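Local coordinates for protein tryptophan halogenase superfamily (Brevundimonas sp. BAL3, PDB 6FRL) that is a flavin-dependent halogenase that prefers bromination over chlorination, probably using reduced FAD to activate the halide, at residues 13-18 with 213-218; 26-31 with 177-182; 40-45 with 186-191; 74-79 with 170-175. One frame throughout, in Å; residues are numbered along the deposited sequence.

Contact 1 of 4, residues 13-18 with 213-218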
# COMPACT_ATOMS: atom_id res chain seq x y z
N SER B 13 -28.12 0.41 -18.54
CA SER B 13 -28.74 1.57 -17.94
C SER B 13 -28.38 1.70 -16.46
O SER B 13 -28.17 0.67 -15.77
CB SER B 13 -30.25 1.50 -18.10
OG SER B 13 -30.79 0.31 -17.51
N VAL B 14 -28.30 2.94 -15.98
CA VAL B 14 -27.94 3.24 -14.60
C VAL B 14 -28.91 4.30 -14.09
O VAL B 14 -29.10 5.35 -14.73
CB VAL B 14 -26.50 3.77 -14.46
CG1 VAL B 14 -26.20 4.12 -12.98
CG2 VAL B 14 -25.51 2.76 -15.01
N VAL B 15 -29.49 4.02 -12.93
CA VAL B 15 -30.45 4.93 -12.34
C VAL B 15 -29.92 5.38 -10.99
O VAL B 15 -29.71 4.56 -10.10
CB VAL B 15 -31.85 4.26 -12.15
CG1 VAL B 15 -32.85 5.24 -11.52
CG2 VAL B 15 -32.38 3.73 -13.49
N ILE B 16 -29.75 6.68 -10.84
CA ILE B 16 -29.16 7.24 -9.65
C ILE B 16 -30.32 7.83 -8.89
O ILE B 16 -30.98 8.75 -9.38
CB ILE B 16 -28.11 8.32 -10.03
CG1 ILE B 16 -26.95 7.69 -10.79
CG2 ILE B 16 -27.58 9.03 -8.79
CD1 ILE B 16 -26.04 8.68 -11.44
N VAL B 17 -30.53 7.35 -7.66
CA VAL B 17 -31.67 7.75 -6.87
C VAL B 17 -31.26 8.82 -5.88
O VAL B 17 -30.76 8.50 -4.82
CB VAL B 17 -32.26 6.54 -6.14
CG1 VAL B 17 -33.45 6.92 -5.28
CG2 VAL B 17 -32.56 5.42 -7.13
N GLY B 18 -31.52 10.08 -6.23
CA GLY B 18 -31.18 11.25 -5.43
C GLY B 18 -30.12 12.09 -6.15
O GLY B 18 -29.24 11.55 -6.83
N ARG B 213 -45.50 6.64 -13.50
CA ARG B 213 -44.43 6.24 -14.41
C ARG B 213 -43.48 5.28 -13.70
O ARG B 213 -43.28 5.34 -12.48
CB ARG B 213 -43.64 7.45 -14.94
CG ARG B 213 -44.31 8.26 -16.05
CD ARG B 213 -43.42 9.40 -16.51
NE ARG B 213 -43.35 10.47 -15.49
CZ ARG B 213 -42.34 11.34 -15.36
NH1 ARG B 213 -41.28 11.31 -16.19
NH2 ARG B 213 -42.39 12.27 -14.40
N GLU B 214 -42.92 4.39 -14.49
CA GLU B 214 -41.89 3.49 -14.03
C GLU B 214 -40.56 3.94 -14.60
O GLU B 214 -40.50 4.34 -15.75
CB GLU B 214 -42.19 2.05 -14.46
CG GLU B 214 -43.36 1.41 -13.69
CD GLU B 214 -43.45 -0.09 -13.77
OE1 GLU B 214 -42.78 -0.72 -14.61
OE2 GLU B 214 -44.19 -0.66 -12.96
N VAL B 215 -39.50 3.87 -13.79
CA VAL B 215 -38.12 4.08 -14.23
C VAL B 215 -37.36 2.80 -13.98
O VAL B 215 -37.10 2.42 -12.82
CB VAL B 215 -37.43 5.24 -13.48
CG1 VAL B 215 -36.06 5.52 -14.10
CG2 VAL B 215 -38.33 6.48 -13.47
N GLU B 216 -37.06 2.11 -15.06
CA GLU B 216 -36.38 0.84 -15.05
C GLU B 216 -34.90 1.08 -15.13
O GLU B 216 -34.46 2.09 -15.71
CB GLU B 216 -36.77 0.02 -16.28
CG GLU B 216 -38.25 -0.32 -16.44
CD GLU B 216 -38.52 -1.14 -17.69
OE1 GLU B 216 -38.00 -0.77 -18.77
OE2 GLU B 216 -39.23 -2.15 -17.57
N GLY B 217 -34.13 0.15 -14.56
CA GLY B 217 -32.69 0.14 -14.67
C GLY B 217 -32.09 -1.23 -14.39
O GLY B 217 -32.65 -2.02 -13.65
N ASP B 218 -30.94 -1.50 -14.98
CA ASP B 218 -30.14 -2.67 -14.65
C ASP B 218 -29.32 -2.51 -13.36
O ASP B 218 -29.12 -3.49 -12.63
CB ASP B 218 -29.20 -2.99 -15.79
CG ASP B 218 -29.92 -3.39 -17.06
OD1 ASP B 218 -31.14 -3.75 -16.97
OD2 ASP B 218 -29.25 -3.36 -18.13

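Contact 2 of 4, residues 26-31 with 177-182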
# COMPACT_ATOMS: atom_id res chain seq x y z
N THR B 26 -21.62 11.32 -8.80
CA THR B 26 -21.74 10.01 -9.46
C THR B 26 -22.11 10.12 -10.98
O THR B 26 -21.44 9.54 -11.84
CB THR B 26 -22.75 9.13 -8.70
OG1 THR B 26 -22.34 8.99 -7.33
CG2 THR B 26 -22.83 7.75 -9.32
N ALA B 27 -23.14 10.91 -11.29
CA ALA B 27 -23.58 11.12 -12.67
C ALA B 27 -22.47 11.68 -13.54
O ALA B 27 -22.23 11.17 -14.65
CB ALA B 27 -24.80 12.05 -12.72
N ALA B 28 -21.81 12.72 -13.04
CA ALA B 28 -20.74 13.35 -13.84
C ALA B 28 -19.57 12.40 -14.11
O ALA B 28 -19.06 12.31 -15.25
CB ALA B 28 -20.25 14.62 -13.18
N ALA B 29 -19.16 11.67 -13.06
CA ALA B 29 -18.05 10.71 -13.14
C ALA B 29 -18.37 9.58 -14.12
O ALA B 29 -17.54 9.26 -14.96
CB ALA B 29 -17.72 10.14 -11.77
N LEU B 30 -19.58 9.00 -14.03
CA LEU B 30 -20.00 7.94 -14.94
C LEU B 30 -20.23 8.45 -16.39
O LEU B 30 -19.92 7.73 -17.36
CB LEU B 30 -21.23 7.21 -14.40
CG LEU B 30 -21.05 6.48 -13.06
CD1 LEU B 30 -22.32 5.75 -12.65
CD2 LEU B 30 -19.86 5.52 -13.13
N VAL B 31 -20.75 9.67 -16.54
CA VAL B 31 -20.87 10.28 -17.87
C VAL B 31 -19.50 10.35 -18.56
O VAL B 31 -19.37 9.88 -19.68
CB VAL B 31 -21.61 11.66 -17.81
CG1 VAL B 31 -21.29 12.56 -18.99
CG2 VAL B 31 -23.12 11.44 -17.74
N ARG B 177 -24.14 18.84 -12.31
CA ARG B 177 -25.41 18.59 -13.03
C ARG B 177 -25.38 19.10 -14.48
O ARG B 177 -25.76 18.39 -15.40
CB ARG B 177 -26.60 19.22 -12.32
CG ARG B 177 -27.87 19.21 -13.15
CD ARG B 177 -29.08 19.75 -12.42
NE ARG B 177 -30.16 19.99 -13.39
CZ ARG B 177 -31.32 20.62 -13.11
NH1 ARG B 177 -31.57 21.10 -11.90
NH2 ARG B 177 -32.23 20.75 -14.07
N ALA B 178 -24.95 20.34 -14.66
CA ALA B 178 -24.84 20.90 -16.01
C ALA B 178 -23.79 20.12 -16.82
O ALA B 178 -24.02 19.86 -18.01
CB ALA B 178 -24.50 22.38 -15.95
N TYR B 179 -22.69 19.71 -16.19
CA TYR B 179 -21.70 18.84 -16.84
C TYR B 179 -22.28 17.49 -17.25
O TYR B 179 -22.00 17.00 -18.34
CB TYR B 179 -20.48 18.59 -15.93
CG TYR B 179 -19.39 17.72 -16.49
CD1 TYR B 179 -19.45 16.33 -16.40
CD2 TYR B 179 -18.27 18.29 -17.09
CE1 TYR B 179 -18.43 15.52 -16.91
CE2 TYR B 179 -17.25 17.50 -17.62
CZ TYR B 179 -17.33 16.11 -17.52
OH TYR B 179 -16.31 15.34 -18.01
N ALA B 180 -23.06 16.88 -16.37
CA ALA B 180 -23.57 15.55 -16.62
C ALA B 180 -24.63 15.55 -17.75
O ALA B 180 -24.59 14.68 -18.65
CB ALA B 180 -24.12 14.94 -15.34
N GLU B 181 -25.53 16.55 -17.71
CA GLU B 181 -26.59 16.73 -18.70
C GLU B 181 -26.05 16.99 -20.10
O GLU B 181 -26.60 16.52 -21.08
CB GLU B 181 -27.53 17.88 -18.28
CG GLU B 181 -28.60 17.45 -17.30
CD GLU B 181 -29.44 18.61 -16.81
OE1 GLU B 181 -29.12 19.77 -17.16
OE2 GLU B 181 -30.38 18.36 -16.02
N ALA B 182 -24.95 17.73 -20.22
CA ALA B 182 -24.35 17.97 -21.53
C ALA B 182 -23.76 16.71 -22.15
O ALA B 182 -23.57 16.66 -23.36
CB ALA B 182 -23.28 19.05 -21.46

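Contact 3 of 4, residues 40-45 with 186-191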
# COMPACT_ATOMS: atom_id res chain seq x y z
N LYS B 40 -27.25 4.24 -20.77
CA LYS B 40 -28.16 5.25 -20.31
C LYS B 40 -27.87 5.58 -18.85
O LYS B 40 -27.66 4.68 -18.05
CB LYS B 40 -29.62 4.86 -20.55
CG LYS B 40 -30.06 5.13 -21.98
CD LYS B 40 -31.55 4.88 -22.17
CE LYS B 40 -31.85 3.39 -22.34
NZ LYS B 40 -33.18 2.96 -21.81
N ILE B 41 -27.81 6.86 -18.53
CA ILE B 41 -27.70 7.29 -17.16
C ILE B 41 -28.81 8.29 -16.92
O ILE B 41 -29.02 9.23 -17.71
CB ILE B 41 -26.31 7.92 -16.87
CG1 ILE B 41 -25.17 6.92 -17.18
CG2 ILE B 41 -26.24 8.40 -15.42
CD1 ILE B 41 -23.81 7.56 -17.24
N THR B 42 -29.49 8.11 -15.79
CA THR B 42 -30.58 8.97 -15.37
C THR B 42 -30.49 9.20 -13.85
O THR B 42 -30.21 8.27 -13.09
CB THR B 42 -31.91 8.29 -15.69
OG1 THR B 42 -31.95 7.91 -17.06
CG2 THR B 42 -33.08 9.21 -15.37
N VAL B 43 -30.74 10.44 -13.44
CA VAL B 43 -30.87 10.83 -12.04
C VAL B 43 -32.36 11.11 -11.78
O VAL B 43 -33.04 11.68 -12.63
CB VAL B 43 -30.06 12.12 -11.73
CG1 VAL B 43 -30.37 12.66 -10.33
CG2 VAL B 43 -28.57 11.87 -11.87
N VAL B 44 -32.85 10.71 -10.61
CA VAL B 44 -34.20 10.97 -10.14
C VAL B 44 -34.13 11.71 -8.80
O VAL B 44 -33.69 11.15 -7.82
CB VAL B 44 -34.96 9.63 -9.95
CG1 VAL B 44 -36.37 9.88 -9.45
CG2 VAL B 44 -35.00 8.83 -11.25
N GLU B 45 -34.57 12.96 -8.78
CA GLU B 45 -34.55 13.80 -7.57
C GLU B 45 -35.80 14.69 -7.53
O GLU B 45 -36.51 14.78 -8.53
CB GLU B 45 -33.28 14.68 -7.54
CG GLU B 45 -33.06 15.58 -8.76
CD GLU B 45 -31.93 16.61 -8.59
OE1 GLU B 45 -31.47 16.85 -7.45
OE2 GLU B 45 -31.49 17.22 -9.59
N ALA B 186 -29.97 11.90 -18.44
CA ALA B 186 -31.39 12.28 -18.23
C ALA B 186 -31.66 12.73 -16.81
O ALA B 186 -31.00 12.27 -15.88
CB ALA B 186 -32.33 11.10 -18.58
N ARG B 187 -32.64 13.60 -16.63
CA ARG B 187 -33.03 14.09 -15.31
C ARG B 187 -34.55 14.05 -15.20
O ARG B 187 -35.24 14.47 -16.12
CB ARG B 187 -32.52 15.52 -15.06
CG ARG B 187 -32.99 16.07 -13.70
CD ARG B 187 -32.40 17.42 -13.37
NE ARG B 187 -32.94 17.97 -12.13
CZ ARG B 187 -34.10 18.64 -12.00
NH1 ARG B 187 -34.90 18.83 -13.03
NH2 ARG B 187 -34.45 19.10 -10.80
N ILE B 188 -35.05 13.54 -14.07
CA ILE B 188 -36.47 13.39 -13.83
C ILE B 188 -36.78 14.01 -12.49
O ILE B 188 -36.34 13.50 -11.46
CB ILE B 188 -36.88 11.91 -13.80
CG1 ILE B 188 -36.68 11.27 -15.18
CG2 ILE B 188 -38.34 11.78 -13.34
CD1 ILE B 188 -36.91 9.76 -15.22
N ASP B 189 -37.57 15.08 -12.52
CA ASP B 189 -38.03 15.76 -11.31
C ASP B 189 -39.32 15.08 -10.88
O ASP B 189 -40.32 15.18 -11.58
CB ASP B 189 -38.24 17.24 -11.59
CG ASP B 189 -38.44 18.07 -10.33
OD1 ASP B 189 -38.73 17.53 -9.22
OD2 ASP B 189 -38.30 19.31 -10.45
N ALA B 190 -39.29 14.38 -9.74
CA ALA B 190 -40.42 13.54 -9.31
C ALA B 190 -40.14 12.89 -7.97
O ALA B 190 -39.00 12.47 -7.71
CB ALA B 190 -40.68 12.46 -10.34
N ARG B 191 -41.16 12.82 -7.11
CA ARG B 191 -41.14 11.98 -5.90
C ARG B 191 -41.33 10.50 -6.26
O ARG B 191 -42.01 10.18 -7.23
CB ARG B 191 -42.24 12.40 -4.93
CG ARG B 191 -42.08 13.77 -4.32
CD ARG B 191 -43.13 14.02 -3.23
NE ARG B 191 -43.31 15.45 -2.97
CZ ARG B 191 -43.89 15.99 -1.89
NH1 ARG B 191 -44.36 15.23 -0.89
NH2 ARG B 191 -43.99 17.32 -1.80

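Contact 4 of 4, residues 74-79 with 170-175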
# COMPACT_ATOMS: atom_id res chain seq x y z
N ASP B 74 -9.62 27.07 -11.28
CA ASP B 74 -10.19 28.43 -11.27
C ASP B 74 -11.68 28.47 -11.65
O ASP B 74 -12.48 29.12 -10.94
CB ASP B 74 -9.32 29.49 -12.00
CG ASP B 74 -9.00 29.15 -13.44
OD1 ASP B 74 -9.70 28.35 -14.10
OD2 ASP B 74 -8.01 29.72 -13.94
N ASP B 75 -12.08 27.76 -12.71
CA ASP B 75 -13.48 27.76 -13.13
C ASP B 75 -14.38 27.15 -12.02
O ASP B 75 -15.43 27.74 -11.68
CB ASP B 75 -13.69 27.03 -14.46
CG ASP B 75 -12.96 27.72 -15.67
OD1 ASP B 75 -12.82 28.99 -15.73
OD2 ASP B 75 -12.53 26.94 -16.58
N VAL B 76 -13.95 26.02 -11.42
CA VAL B 76 -14.78 25.38 -10.36
C VAL B 76 -14.87 26.29 -9.13
O VAL B 76 -15.94 26.40 -8.50
CB VAL B 76 -14.28 23.96 -9.95
CG1 VAL B 76 -15.07 23.39 -8.79
CG2 VAL B 76 -14.35 22.98 -11.10
N MET B 77 -13.75 26.94 -8.79
CA MET B 77 -13.71 27.83 -7.62
C MET B 77 -14.60 29.05 -7.81
O MET B 77 -15.39 29.35 -6.91
CB MET B 77 -12.28 28.23 -7.24
CG MET B 77 -11.50 27.08 -6.62
SD MET B 77 -9.88 27.62 -6.17
CE MET B 77 -10.26 28.49 -4.63
N ARG B 78 -14.48 29.72 -8.96
CA ARG B 78 -15.40 30.82 -9.32
C ARG B 78 -16.85 30.41 -9.15
O ARG B 78 -17.64 31.15 -8.59
CB ARG B 78 -15.17 31.35 -10.76
CG ARG B 78 -14.29 32.61 -10.85
CD ARG B 78 -14.20 33.20 -12.24
NE ARG B 78 -13.47 32.28 -13.11
CZ ARG B 78 -12.16 32.26 -13.31
NH1 ARG B 78 -11.36 33.16 -12.76
NH2 ARG B 78 -11.63 31.34 -14.12
N ALA B 79 -17.21 29.23 -9.65
CA ALA B 79 -18.61 28.83 -9.71
C ALA B 79 -19.15 28.41 -8.34
O ALA B 79 -20.38 28.42 -8.13
CB ALA B 79 -18.82 27.73 -10.75
N GLY B 170 -23.99 22.94 -2.65
CA GLY B 170 -25.13 23.17 -3.55
C GLY B 170 -24.70 23.69 -4.92
O GLY B 170 -25.11 23.16 -5.92
N LEU B 171 -23.84 24.71 -4.95
CA LEU B 171 -23.31 25.22 -6.22
C LEU B 171 -22.47 24.17 -6.94
O LEU B 171 -22.56 24.04 -8.15
CB LEU B 171 -22.49 26.51 -6.03
CG LEU B 171 -23.24 27.74 -5.47
CD1 LEU B 171 -22.30 28.94 -5.35
CD2 LEU B 171 -24.47 28.07 -6.35
N PHE B 172 -21.65 23.43 -6.18
CA PHE B 172 -20.84 22.32 -6.72
C PHE B 172 -21.78 21.29 -7.35
O PHE B 172 -21.55 20.87 -8.50
CB PHE B 172 -19.97 21.68 -5.63
CG PHE B 172 -18.95 20.70 -6.14
CD1 PHE B 172 -18.11 21.02 -7.18
CD2 PHE B 172 -18.78 19.46 -5.52
CE1 PHE B 172 -17.12 20.13 -7.60
CE2 PHE B 172 -17.81 18.56 -5.95
CZ PHE B 172 -16.99 18.90 -6.99
N ALA B 173 -22.85 20.94 -6.66
CA ALA B 173 -23.86 20.02 -7.25
C ALA B 173 -24.45 20.56 -8.56
O ALA B 173 -24.54 19.83 -9.53
CB ALA B 173 -24.95 19.67 -6.25
N GLN B 174 -24.81 21.83 -8.58
CA GLN B 174 -25.32 22.47 -9.81
C GLN B 174 -24.30 22.45 -10.97
O GLN B 174 -24.67 22.10 -12.09
CB GLN B 174 -25.83 23.89 -9.53
CG GLN B 174 -27.14 23.93 -8.72
CD GLN B 174 -27.77 25.35 -8.63
OE1 GLN B 174 -27.54 26.25 -9.47
NE2 GLN B 174 -28.58 25.53 -7.59
N HIS B 175 -23.05 22.76 -10.71
CA HIS B 175 -22.01 22.72 -11.74
C HIS B 175 -21.85 21.29 -12.36
O HIS B 175 -21.79 21.11 -13.59
CB HIS B 175 -20.70 23.22 -11.11
CG HIS B 175 -19.61 23.55 -12.08
ND1 HIS B 175 -19.53 24.77 -12.71
CD2 HIS B 175 -18.52 22.85 -12.46
CE1 HIS B 175 -18.43 24.80 -13.45
NE2 HIS B 175 -17.81 23.64 -13.32

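Contact 1 of 4, residues 13-18 with 213-218
Ser13 meets the backbone where residues 213-218 leave their strand: the amide N of Asp218 donates to Ser13 OG over 3.1 Å, at an N-H...O angle of 154°. The hydroxyl oxygen gets there because chi1 of 57° tucks OG between the serine's own N and carbonyl carbon, and it also lies 3.4 Å from Gly217 CA. Two residues on, Val15 touches the other segment with both methyls. Its CG2 rests 3.5 Å from Glu216 O, and its CG1 meets Val215 CG1 at 4.1 Å, the two valines crossing obliquely. Gly217 passes so close to Val15 that a beta carbon there would run into CG2. Without the hydroxyl, as with an alanine here, the Asp218 amide would probably lose its acceptor and a small gap open beside Gly217.

Further out, Arg12 forms a salt bridge with the Asp218 carboxylate, while Leu207 of strand 204-209 packs on Val15. The two strands run at 123° to each other, and the contact joins two sheets: 13-17 belongs to the Rossmann-type sheet, parallel over most of its strands, 214-216 to the three-stranded antiparallel one. With one polar bond and a few methyl contacts, the junction relies on a side-chain oxygen where these two strands do not pair.

Contact 2 of 4, residues 26-31 with 177-182
Ala180 is the bump at the middle of this helix pair. Its CB points at helix 20-33 and settles against the backbone there, 3.9 Å from Ala28 N and 4.0 Å from Ala27 CB. Alanines on both helices allow the close approach, with Ala28 CA and Ala180 CA 4.5 Å apart. The segment axes come within 8.3 Å of each other. They cross at 37°.

On one flank Tyr179 leans across. With CG anti to its backbone N (chi1 -179°), the ring reaches over to Ala28, whose methyl sits 3.7 Å from CD1 while its carbonyl O lies at the ring edge, close to the ring plane. The phenol oxygen goes further and hydrogen-bonds Leu69 O, so the hydroxyl fixes the far end of the ring while its CD1-CE1 edge packs on Ala28. One turn along helix 20-33, Val31 straddles the Ala180 carbonyl with its two methyls, CG2 at 3.7 Å from the oxygen. Ile41 of strand 40-45 and Cys185 pack on Val31 as well. Facing away from the contact, Arg177 NE makes a salt bridge to Glu181 OE2, one turn apart on the same helix.

Helix 169-182, which leads into edge strand 186-189, thus packs on helix 20-33, which follows strand 13-17 and precedes the parallel strand 40-45, a beta-alpha-beta unit of the Rossmann-type fold.

Contact 3 of 4, residues 40-45 with 186-191
Glu45 and Arg187 lie on the same side of two adjacent parallel strands, 40-45 and 186-189, at the edge of a Rossmann-type sheet. Their side chains cross at about a right angle, with the carboxylate and guanidinium planes turned 74° apart. Arg187 runs fully extended from CG to NE, and its NE points almost straight at Glu45 OE2, 3.0 Å away with an N-H...O angle of 169°. The oxygen lies near the guanidinium plane but is approached on its anti side, somewhat out of the carboxylate plane. Glu45 reaches this position with CG between its backbone N and carbonyl carbon (chi1 56°), the rest of the chain extended. OE2 has a second donor in Trp24 NE1, so two bonds grip it. Arg187 NH2 adds a long ion pair to Asp189 OD2, at 3.9 Å. Were a leucine here instead of Arg187, the Glu45 carboxylate would probably lose its charged mate and keep only Trp24 on OE2.

The other face, with Thr42, Val44, Ala186 and Ile188, is mostly apolar. Thr42 sets its CG2 against Ile188 CD1 at 3.9 Å, and turns OG1 and CG2 around the Ala186 methyl; Leu209 packs on Ile188. Between the faces the main chains exchange hydrogen bonds in parallel register. The last falls just past strand 186-189, where Ala190 N reaches Glu45 O over 3.1 Å.

Contact 4 of 4, residues 74-79 with 170-175
Ala79 and His175 make the tight part of this contact, together with Leu171. Ala79 sets its CB 3.6 Å from His175 ND1, while its carbonyl O is met by Leu171 CD1 at 3.4 Å, an apolar methyl against a polar atom. Next to this lies a buried but wider-spaced side, where Val76 fits between two rings of helix 169-182. Its CG1 approaches Phe172 CE1 at 4.0 Å, its CG2 His175 NE2 at 4.2 Å, each meeting the ring obliquely. Phe172 and His175 both send their rings this way with CG anti to the backbone N (chi1 -170° and -166°). Behind them, Ile62 and Leu167 press on Phe172, and Tyr66 and Leu71 on Val76.

Helices 73-79 and 169-182 run at 127° to each other, their segment axes 9.9 Å apart at closest, and the packing joins the short helix to the long one that feeds the Rossmann-type sheet.

The loose side is the surface of Asp74, Asp75 and Arg78, turned from helix 169-182. There Arg78 NH2 donates to Asp75 OD1 over 3.1 Å, in the guanidinium plane but on the anti side of the oxygen and well out of the carboxylate plane. The same nitrogen pairs with Asp74 OD1 at 3.6 Å, and Arg72 forms a further salt bridge with Asp74.

Contacts 1, 2 and 3 crowd together around one Rossmann-type sheet. Contacts 1 and 3 have centres about 8 Å apart, and their strands 13-17 and 40-45 are neighbours in it: Val14 N lies 2.8 Å from Lys40 O. Helix 20-33 of contact 2 covers this sheet, Ile16 CD1 coming within 3.7 Å of Ala27 N, and Ile41 CD1 sits 3.8 Å from Val31 N. Contact 4 continues helix 169-182 away from the sheet, about 13 Å from contact 2 and 26 Å from contact 1, centre to centre. Gly18, ending contact 1, begins a GxGxxG pattern that probably binds the flavin dinucleotide, and Glu45 touches it. A bound MES, probably from the crystallisation liquor, lies about 4 Å from the Val31 and Ile41 side chains.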